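Local coordinates for tyrosine-protein phosphatase non-receptor type 18 (PDB 2OC3) that removes phosphate from phosphotyrosine in proteins, among them autophosphorylated tyrosine kinases, through the catalytic domain described here, at residues 92-97 and 271-276; 49-55 and 70-76; 77-82 and 121-126. All coordinates share one frame; numbering follows the deposited sequence.

Contact 1. Residues 92-97 and 271-276; sequences NGNFIR and MRKQRP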
# COMPACT_ATOMS: atom_id res chain seq x y z
N ASN A 92 1.65 5.45 -11.25
CA ASN A 92 1.11 4.11 -11.10
C ASN A 92 0.67 3.91 -9.66
O ASN A 92 1.45 3.50 -8.79
CB ASN A 92 2.10 3.03 -11.56
CG ASN A 92 1.45 1.68 -11.70
OD1 ASN A 92 0.69 1.27 -10.85
ND2 ASN A 92 1.77 0.97 -12.79
N GLY A 93 -0.58 4.27 -9.40
CA GLY A 93 -1.15 4.17 -8.06
C GLY A 93 -2.65 4.36 -8.12
O GLY A 93 -3.19 4.97 -9.04
N ASN A 94 -3.32 3.79 -7.12
CA ASN A 94 -4.78 3.82 -7.01
C ASN A 94 -5.20 4.13 -5.59
O ASN A 94 -4.57 3.68 -4.63
CB ASN A 94 -5.42 2.49 -7.41
CG ASN A 94 -5.22 2.17 -8.86
OD1 ASN A 94 -4.25 1.53 -9.24
ND2 ASN A 94 -6.15 2.63 -9.70
N PHE A 95 -6.30 4.86 -5.44
CA PHE A 95 -6.95 5.01 -4.16
C PHE A 95 -7.72 3.76 -3.81
O PHE A 95 -8.34 3.13 -4.70
CB PHE A 95 -7.92 6.20 -4.19
CG PHE A 95 -7.24 7.53 -4.19
CD1 PHE A 95 -6.66 8.01 -3.04
CD2 PHE A 95 -7.20 8.35 -5.32
CE1 PHE A 95 -6.05 9.27 -2.99
CE2 PHE A 95 -6.55 9.63 -5.25
CZ PHE A 95 -5.99 10.05 -4.10
N ILE A 96 -7.77 3.45 -2.51
CA ILE A 96 -8.57 2.38 -1.93
C ILE A 96 -9.41 3.00 -0.80
O ILE A 96 -8.90 3.76 0.03
CB ILE A 96 -7.74 1.20 -1.42
CG1 ILE A 96 -6.90 0.60 -2.58
CG2 ILE A 96 -8.67 0.14 -0.80
CD1 ILE A 96 -5.98 -0.61 -2.14
N ARG A 97 -10.72 2.72 -0.84
CA ARG A 97 -11.65 3.20 0.18
C ARG A 97 -11.47 2.48 1.51
O ARG A 97 -11.19 1.28 1.55
CB ARG A 97 -13.07 2.94 -0.29
CG ARG A 97 -13.49 3.77 -1.47
CD ARG A 97 -14.93 3.51 -1.85
NE ARG A 97 -15.07 2.26 -2.57
CZ ARG A 97 -14.90 2.10 -3.88
NH1 ARG A 97 -14.56 3.11 -4.67
NH2 ARG A 97 -15.06 0.90 -4.42
N MET A 271 -11.23 -4.80 -2.67
CA MET A 271 -9.89 -4.26 -2.84
C MET A 271 -9.39 -4.50 -4.28
O MET A 271 -8.80 -3.62 -4.92
CB MET A 271 -8.95 -4.93 -1.83
CG MET A 271 -9.24 -4.59 -0.34
SD MET A 271 -8.05 -3.44 0.35
CE MET A 271 -6.61 -4.20 -0.33
N ARG A 272 -9.63 -5.72 -4.76
CA ARG A 272 -9.23 -6.09 -6.14
C ARG A 272 -9.87 -5.23 -7.25
O ARG A 272 -9.35 -5.17 -8.38
CB ARG A 272 -9.58 -7.55 -6.43
CG ARG A 272 -8.63 -8.52 -5.85
CD ARG A 272 -7.47 -8.76 -6.78
NE ARG A 272 -6.74 -9.95 -6.36
CZ ARG A 272 -6.62 -11.08 -7.05
NH1 ARG A 272 -7.23 -11.27 -8.22
NH2 ARG A 272 -5.89 -12.03 -6.53
N LYS A 273 -11.02 -4.62 -6.97
CA LYS A 273 -11.72 -3.75 -7.91
C LYS A 273 -11.20 -2.33 -7.84
O LYS A 273 -11.68 -1.49 -8.57
CB LYS A 273 -13.23 -3.78 -7.66
CG LYS A 273 -13.77 -5.19 -7.91
CD LYS A 273 -15.27 -5.31 -7.72
CE LYS A 273 -15.72 -6.76 -7.91
NZ LYS A 273 -17.18 -6.89 -7.63
N GLN A 274 -10.23 -2.06 -6.96
CA GLN A 274 -9.67 -0.72 -6.77
C GLN A 274 -8.17 -0.59 -7.08
O GLN A 274 -7.72 0.39 -7.63
CB GLN A 274 -9.92 -0.26 -5.34
CG GLN A 274 -11.44 -0.12 -5.06
CD GLN A 274 -11.71 0.16 -3.59
OE1 GLN A 274 -11.65 1.29 -3.18
NE2 GLN A 274 -11.98 -0.86 -2.82
N ARG A 275 -7.41 -1.65 -6.77
CA ARG A 275 -5.99 -1.78 -7.14
C ARG A 275 -5.78 -3.17 -7.75
O ARG A 275 -6.19 -4.16 -7.17
CB ARG A 275 -5.13 -1.62 -5.90
CG ARG A 275 -3.61 -1.73 -6.14
CD ARG A 275 -3.01 -0.54 -6.87
NE ARG A 275 -1.62 -0.80 -7.25
CZ ARG A 275 -0.95 -0.13 -8.19
NH1 ARG A 275 -1.52 0.79 -8.96
NH2 ARG A 275 0.33 -0.43 -8.43
N PRO A 276 -5.19 -3.24 -8.95
CA PRO A 276 -4.98 -4.53 -9.59
C PRO A 276 -4.25 -5.52 -8.68
O PRO A 276 -3.30 -5.14 -8.01
CB PRO A 276 -4.08 -4.19 -10.79
CG PRO A 276 -4.12 -2.77 -10.95
CD PRO A 276 -4.69 -2.11 -9.75
O HOH W 1 -11.14 3.66 -4.63
O HOH W 2 -12.27 -0.82 0.06
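Arg275 reaches along the edge strand 93-97 and binds two asparagine oxygens with its guanidinium. Arg275 CG lies anti to the backbone N (chi1 -180°) and the chain bends at chi2, which lays the group beside Asn92 and Asn94. Asn92 OD1 takes an end-on pair of bonds, 2.9 Å from Arg275 NH1 and 3.0 Å from Arg275 NH2. Arg275 NH1 also gives a fairly straight bond to Asn94 OD1, at 2.8 Å. Both oxygens lie near the guanidinium plane, so together they fix its rotation. Arg275 NE and NH2 bond in addition to the carbonyls of Gly236 and Ala235, in the loop that follows the predicted nucleophile Cys233; the arginine thus joins the edge strand to the phosphate-binding loop.

The second polar centre is the Gln274 amide. Gln274 OE1 receives Arg97 N at 2.9 Å in an almost linear bond (172°). In the conformer described, the Arg97 guanidinium stacks on this amide, the planes 5° apart, but the stack is provisional because Arg97 is also modelled a second way. One water bridges Phe95 O and Gln274 OE1, and a second joins Arg97 O to Gln274 NE2.

The apolar part of the contact centres on Ile96. Ile96 CD1 rests on Arg275 CB at 4.0 Å and, in the Met271 conformer described, Ile96 CG2 meets Met271 SD at 3.8 Å.

Strand 93-97 is an outermost strand of the mixed sheet, paired with 103-108, and residues 271-276 run from the end of helix 264-272 into the following loop. Met271 also packs on helix 238-254.

Contact 2. Residues 49-55 and 70-76; sequences VCSTVAG and LPYDQTR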
# COMPACT_ATOMS: atom_id res chain seq x y z
N VAL A 49 -16.82 -1.96 -15.11
CA VAL A 49 -16.22 -0.68 -15.52
C VAL A 49 -14.75 -0.75 -15.07
O VAL A 49 -14.42 -0.52 -13.89
CB VAL A 49 -16.96 0.50 -14.92
CG1 VAL A 49 -16.32 1.84 -15.38
CG2 VAL A 49 -18.48 0.44 -15.31
N CYS A 50 -13.89 -1.09 -16.01
CA CYS A 50 -12.50 -1.40 -15.73
C CYS A 50 -11.68 -1.13 -16.95
O CYS A 50 -11.90 -1.72 -18.03
CB CYS A 50 -12.36 -2.85 -15.31
SG CYS A 50 -10.63 -3.32 -14.99
N SER A 51 -10.78 -0.15 -16.85
CA SER A 51 -9.88 0.17 -17.97
C SER A 51 -8.51 0.66 -17.51
O SER A 51 -8.33 0.97 -16.34
CB SER A 51 -10.54 1.21 -18.89
OG SER A 51 -10.85 2.42 -18.23
N THR A 52 -7.55 0.65 -18.42
CA THR A 52 -6.16 1.00 -18.14
C THR A 52 -5.62 1.96 -19.23
O THR A 52 -4.44 1.84 -19.65
CB THR A 52 -5.29 -0.26 -17.99
OG1 THR A 52 -5.41 -1.06 -19.18
CG2 THR A 52 -5.75 -1.09 -16.79
N VAL A 53 -6.45 2.90 -19.66
CA VAL A 53 -6.15 3.83 -20.76
C VAL A 53 -4.94 4.71 -20.38
O VAL A 53 -3.96 4.83 -21.14
CB VAL A 53 -7.39 4.73 -21.06
CG1 VAL A 53 -7.07 5.88 -22.02
CG2 VAL A 53 -8.54 3.88 -21.59
N ALA A 54 -4.97 5.31 -19.19
CA ALA A 54 -3.96 6.30 -18.85
C ALA A 54 -2.59 5.64 -18.78
O ALA A 54 -1.57 6.18 -19.26
CB ALA A 54 -4.30 6.97 -17.54
N GLY A 55 -2.53 4.52 -18.07
CA GLY A 55 -1.25 3.80 -17.93
C GLY A 55 -0.60 3.26 -19.18
O GLY A 55 0.61 2.97 -19.19
N LEU A 70 -0.93 -2.14 -14.45
CA LEU A 70 -1.38 -0.80 -14.78
C LEU A 70 -2.51 -0.39 -13.86
O LEU A 70 -3.40 -1.18 -13.61
CB LEU A 70 -1.90 -0.79 -16.22
CG LEU A 70 -0.90 -1.22 -17.31
CD1 LEU A 70 -1.61 -1.32 -18.68
CD2 LEU A 70 0.28 -0.32 -17.34
N PRO A 71 -2.53 0.86 -13.42
CA PRO A 71 -3.57 1.27 -12.49
C PRO A 71 -4.90 1.36 -13.22
O PRO A 71 -4.99 1.81 -14.36
CB PRO A 71 -3.10 2.69 -12.07
CG PRO A 71 -2.38 3.20 -13.26
CD PRO A 71 -1.65 1.99 -13.78
N TYR A 72 -5.97 0.96 -12.55
CA TYR A 72 -7.29 1.09 -13.19
C TYR A 72 -7.62 2.56 -13.26
O TYR A 72 -7.42 3.31 -12.31
CB TYR A 72 -8.34 0.41 -12.35
CG TYR A 72 -8.13 -1.10 -12.20
CD1 TYR A 72 -7.74 -1.84 -13.30
CD2 TYR A 72 -8.35 -1.77 -10.99
CE1 TYR A 72 -7.57 -3.21 -13.24
CE2 TYR A 72 -8.17 -3.18 -10.93
CZ TYR A 72 -7.79 -3.87 -12.07
OH TYR A 72 -7.55 -5.26 -12.10
N ASP A 73 -8.11 3.01 -14.40
CA ASP A 73 -8.49 4.42 -14.55
C ASP A 73 -9.51 4.87 -13.51
O ASP A 73 -9.54 6.04 -13.15
CB ASP A 73 -9.13 4.63 -15.93
CG ASP A 73 -8.16 4.38 -17.10
OD1 ASP A 73 -7.01 4.90 -17.06
OD2 ASP A 73 -8.54 3.68 -18.08
N GLN A 74 -10.40 3.98 -13.12
CA GLN A 74 -11.56 4.35 -12.31
C GLN A 74 -11.21 4.90 -10.92
O GLN A 74 -12.01 5.62 -10.31
CB GLN A 74 -12.48 3.15 -12.16
CG GLN A 74 -13.20 2.73 -13.44
CD GLN A 74 -12.31 2.22 -14.52
OE1 GLN A 74 -11.31 1.52 -14.29
NE2 GLN A 74 -12.70 2.54 -15.80
N THR A 75 -10.06 4.50 -10.40
CA THR A 75 -9.63 4.81 -9.05
C THR A 75 -8.18 5.37 -9.08
O THR A 75 -7.56 5.49 -8.03
CB THR A 75 -9.63 3.54 -8.19
OG1 THR A 75 -8.78 2.57 -8.82
CG2 THR A 75 -11.05 2.98 -7.98
N ARG A 76 -7.61 5.69 -10.25
CA ARG A 76 -6.21 6.10 -10.28
C ARG A 76 -5.99 7.42 -9.57
O ARG A 76 -6.85 8.29 -9.52
CB ARG A 76 -5.63 6.18 -11.70
CG ARG A 76 -6.11 7.33 -12.53
CD ARG A 76 -5.44 7.30 -13.89
NE ARG A 76 -5.72 8.49 -14.70
CZ ARG A 76 -4.90 9.52 -14.91
NH1 ARG A 76 -5.30 10.52 -15.71
NH2 ARG A 76 -3.68 9.58 -14.37
O HOH W 3 -4.63 3.70 -16.32
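The Tyr72 ring has Thr52 CG2 and Ser51 O near its plane at the edge, while Cys50 SG approaches obliquely, 4.0 Å from the ring centroid, in a sulfur-aromatic contact. Trp44 of helix 29-47 meets Tyr72 edge-to-face. Ala54 CB covers one face of the Arg76 guanidinium, 3.5 Å above its plane and offset toward the rim; the charged end of Arg76 forms a salt bridge with Asp89.

The two segments flank residues 56-69, which as in other classical protein-tyrosine phosphatases probably carry the phosphotyrosine-recognition loop, and so join the ends of that stretch. Both Asp73 oxygens use syn lone pairs for backbone amides at the start of the short, weakly bonded helix 53-56: Asp73 OD2 takes Val53 N at 2.7 Å, and Asp73 OD1 takes Ala54 N at 3.0 Å. Ser51 OG donates to the anti lone pair of Asp73 OD2 at 2.6 Å. Set between its own backbone N and carbonyl carbon (chi1 60°), Ser51 OG also accepts Gln74 NE2 at 3.1 Å. The Gln74 chain, bent at chi2, brings OE1 to Ser51 N, and Asp73 N returns a bond of 2.8 Å to Ser51 O. A water links Asp73 OD1, Pro71 O and Gly55 N.

The carboxylate thus gathers two amides, a hydroxyl and a water, which would probably stabilise its negative charge; meeting the amides at the helix's amino end may add a modest electrostatic gain.

Contact 3. Residues 77-82 and 121-126; sequences VILSLL and RLVWEF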
# COMPACT_ATOMS: atom_id res chain seq x y z
N VAL A 77 -4.79 7.59 -9.04
CA VAL A 77 -4.38 8.84 -8.41
C VAL A 77 -4.05 9.83 -9.50
O VAL A 77 -3.17 9.60 -10.31
CB VAL A 77 -3.12 8.59 -7.53
CG1 VAL A 77 -2.58 9.94 -7.02
CG2 VAL A 77 -3.44 7.69 -6.37
N ILE A 78 -4.74 10.97 -9.52
CA ILE A 78 -4.51 12.02 -10.49
C ILE A 78 -3.71 13.11 -9.79
O ILE A 78 -4.18 13.72 -8.84
CB ILE A 78 -5.84 12.62 -11.01
CG1 ILE A 78 -6.75 11.53 -11.54
CG2 ILE A 78 -5.57 13.67 -12.09
CD1 ILE A 78 -6.34 11.04 -12.85
N LEU A 79 -2.48 13.30 -10.23
CA LEU A 79 -1.62 14.33 -9.63
C LEU A 79 -1.94 15.69 -10.26
O LEU A 79 -2.15 15.80 -11.49
CB LEU A 79 -0.14 13.98 -9.83
CG LEU A 79 0.29 12.65 -9.16
CD1 LEU A 79 1.74 12.30 -9.51
CD2 LEU A 79 0.04 12.69 -7.63
N SER A 80 -1.94 16.73 -9.44
CA SER A 80 -2.10 18.07 -9.90
C SER A 80 -0.96 18.95 -9.40
O SER A 80 -0.78 20.06 -9.89
CB SER A 80 -3.43 18.65 -9.44
OG SER A 80 -3.50 18.88 -8.05
N LEU A 81 -0.19 18.48 -8.41
CA LEU A 81 0.86 19.32 -7.88
C LEU A 81 1.90 19.55 -8.97
O LEU A 81 2.37 18.63 -9.67
CB LEU A 81 1.45 18.66 -6.61
CG LEU A 81 2.49 19.47 -5.83
CD1 LEU A 81 1.82 20.66 -5.14
CD2 LEU A 81 3.26 18.62 -4.83
N LEU A 82 2.25 20.82 -9.15
CA LEU A 82 3.19 21.25 -10.17
C LEU A 82 2.63 21.14 -11.57
O LEU A 82 3.38 21.16 -12.51
CB LEU A 82 4.55 20.53 -10.05
CG LEU A 82 5.36 20.75 -8.74
CD1 LEU A 82 6.60 19.88 -8.68
CD2 LEU A 82 5.73 22.21 -8.59
N ARG A 121 5.51 14.04 -5.11
CA ARG A 121 4.32 14.85 -5.42
C ARG A 121 3.04 14.23 -4.83
O ARG A 121 2.15 14.92 -4.30
CB ARG A 121 4.15 14.99 -6.94
CG ARG A 121 5.16 15.91 -7.63
CD ARG A 121 5.15 15.72 -9.18
NE ARG A 121 3.90 16.17 -9.74
CZ ARG A 121 3.30 15.66 -10.83
NH1 ARG A 121 3.79 14.65 -11.54
NH2 ARG A 121 2.18 16.24 -11.20
N LEU A 122 2.95 12.90 -4.94
CA LEU A 122 1.82 12.14 -4.39
C LEU A 122 1.77 12.35 -2.87
O LEU A 122 0.74 12.77 -2.33
CB LEU A 122 1.93 10.65 -4.75
CG LEU A 122 0.88 9.67 -4.23
CD1 LEU A 122 0.94 8.38 -5.07
CD2 LEU A 122 1.09 9.30 -2.78
N VAL A 123 2.90 12.08 -2.20
CA VAL A 123 2.93 12.18 -0.74
C VAL A 123 2.57 13.62 -0.32
O VAL A 123 1.78 13.84 0.61
CB VAL A 123 4.32 11.77 -0.24
CG1 VAL A 123 4.50 12.16 1.23
CG2 VAL A 123 4.54 10.28 -0.48
N TRP A 124 3.13 14.61 -1.00
CA TRP A 124 2.89 16.02 -0.60
C TRP A 124 1.44 16.44 -0.88
O TRP A 124 0.72 17.01 -0.06
CB TRP A 124 3.85 16.91 -1.37
CG TRP A 124 3.92 18.31 -0.80
CD1 TRP A 124 3.13 19.37 -1.14
CD2 TRP A 124 4.76 18.75 0.28
NE1 TRP A 124 3.44 20.46 -0.36
CE2 TRP A 124 4.46 20.12 0.48
CE3 TRP A 124 5.75 18.15 1.05
CZ2 TRP A 124 5.09 20.87 1.47
CZ3 TRP A 124 6.39 18.92 2.01
CH2 TRP A 124 6.04 20.26 2.20
N GLU A 125 1.00 16.18 -2.10
CA GLU A 125 -0.32 16.67 -2.54
C GLU A 125 -1.45 16.18 -1.64
O GLU A 125 -2.37 16.95 -1.30
CB GLU A 125 -0.61 16.26 -3.99
CG GLU A 125 -2.02 16.68 -4.45
CD GLU A 125 -2.23 16.61 -5.96
OE1 GLU A 125 -1.28 16.28 -6.71
OE2 GLU A 125 -3.39 16.93 -6.35
N PHE A 126 -1.40 14.91 -1.24
CA PHE A 126 -2.45 14.32 -0.44
C PHE A 126 -2.20 14.37 1.08
O PHE A 126 -3.01 13.86 1.84
CB PHE A 126 -2.77 12.90 -0.99
CG PHE A 126 -3.20 12.96 -2.43
CD1 PHE A 126 -4.44 13.44 -2.75
CD2 PHE A 126 -2.35 12.64 -3.44
CE1 PHE A 126 -4.83 13.56 -4.07
CE2 PHE A 126 -2.75 12.74 -4.75
CZ PHE A 126 -3.98 13.22 -5.05
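With CG anti to the backbone N (chi1 176°) and the chain extended beyond it, Glu125 brings its carboxylate to Ser80; Arg121, one turn earlier on helix 116-125, bends at chi3 (67°), which swings its guanidinium beside Leu81 O. In the protein-tyrosine phosphatase fold this helix packs against the segment leaving strand 76-78.

Glu125 OE1 accepts two successive amides: Ser80 N through its syn lone pair at 2.8 Å, and Leu81 N, from above the carboxylate plane, at 3.0 Å. Ser80 OG donates to Glu125 OE2 at 2.6 Å, again from above the carboxylate plane. Replacing Glu125 by an alanine would probably leave the Ser80 and Leu81 amides and the Ser80 hydroxyl without their charged acceptor. Arg121 grips Leu81 O side-on, through NE at 2.9 Å and NH2 at 2.8 Å, and its NH1 forms a salt bridge with Asp118 of the same helix.

Apolar contacts flank these polar bonds. Leu79 CD1 lies over one face of the Arg121 guanidinium, offset toward its rim, and Leu79 CD2 sits against Leu122 and the edge of the Phe126 ring, whose other neighbours include Phe95 in an edge-to-face contact. Leu81 CD2 comes obliquely to the Trp124 ring, 3.8 Å from Trp124 CD1, while Val77 CG1 touches Phe126 CE2 at 3.6 Å.

How the contacts relate
Contact 1 is largely buried and lies nearest the centre of the chain, whereas contacts 2 and 3 are only partly buried. Contacts 1 and 2 share a boundary: Thr75 OG1 probably bonds both Gln274 O and Asn94 ND2, so the turn before strand 76-78 is tied to both segments of contact 1. Contact 3 meets strand 93-97 through Gly93 O and Val77 N, and through Phe95 packing on Phe126. In contact 1 a buried arginine is held by neutral amide oxygens beside the phosphate-binding loop; in contacts 2 and 3 a carboxylate gathers backbone amides and a serine hydroxyl, with more apolar packing in contact 3.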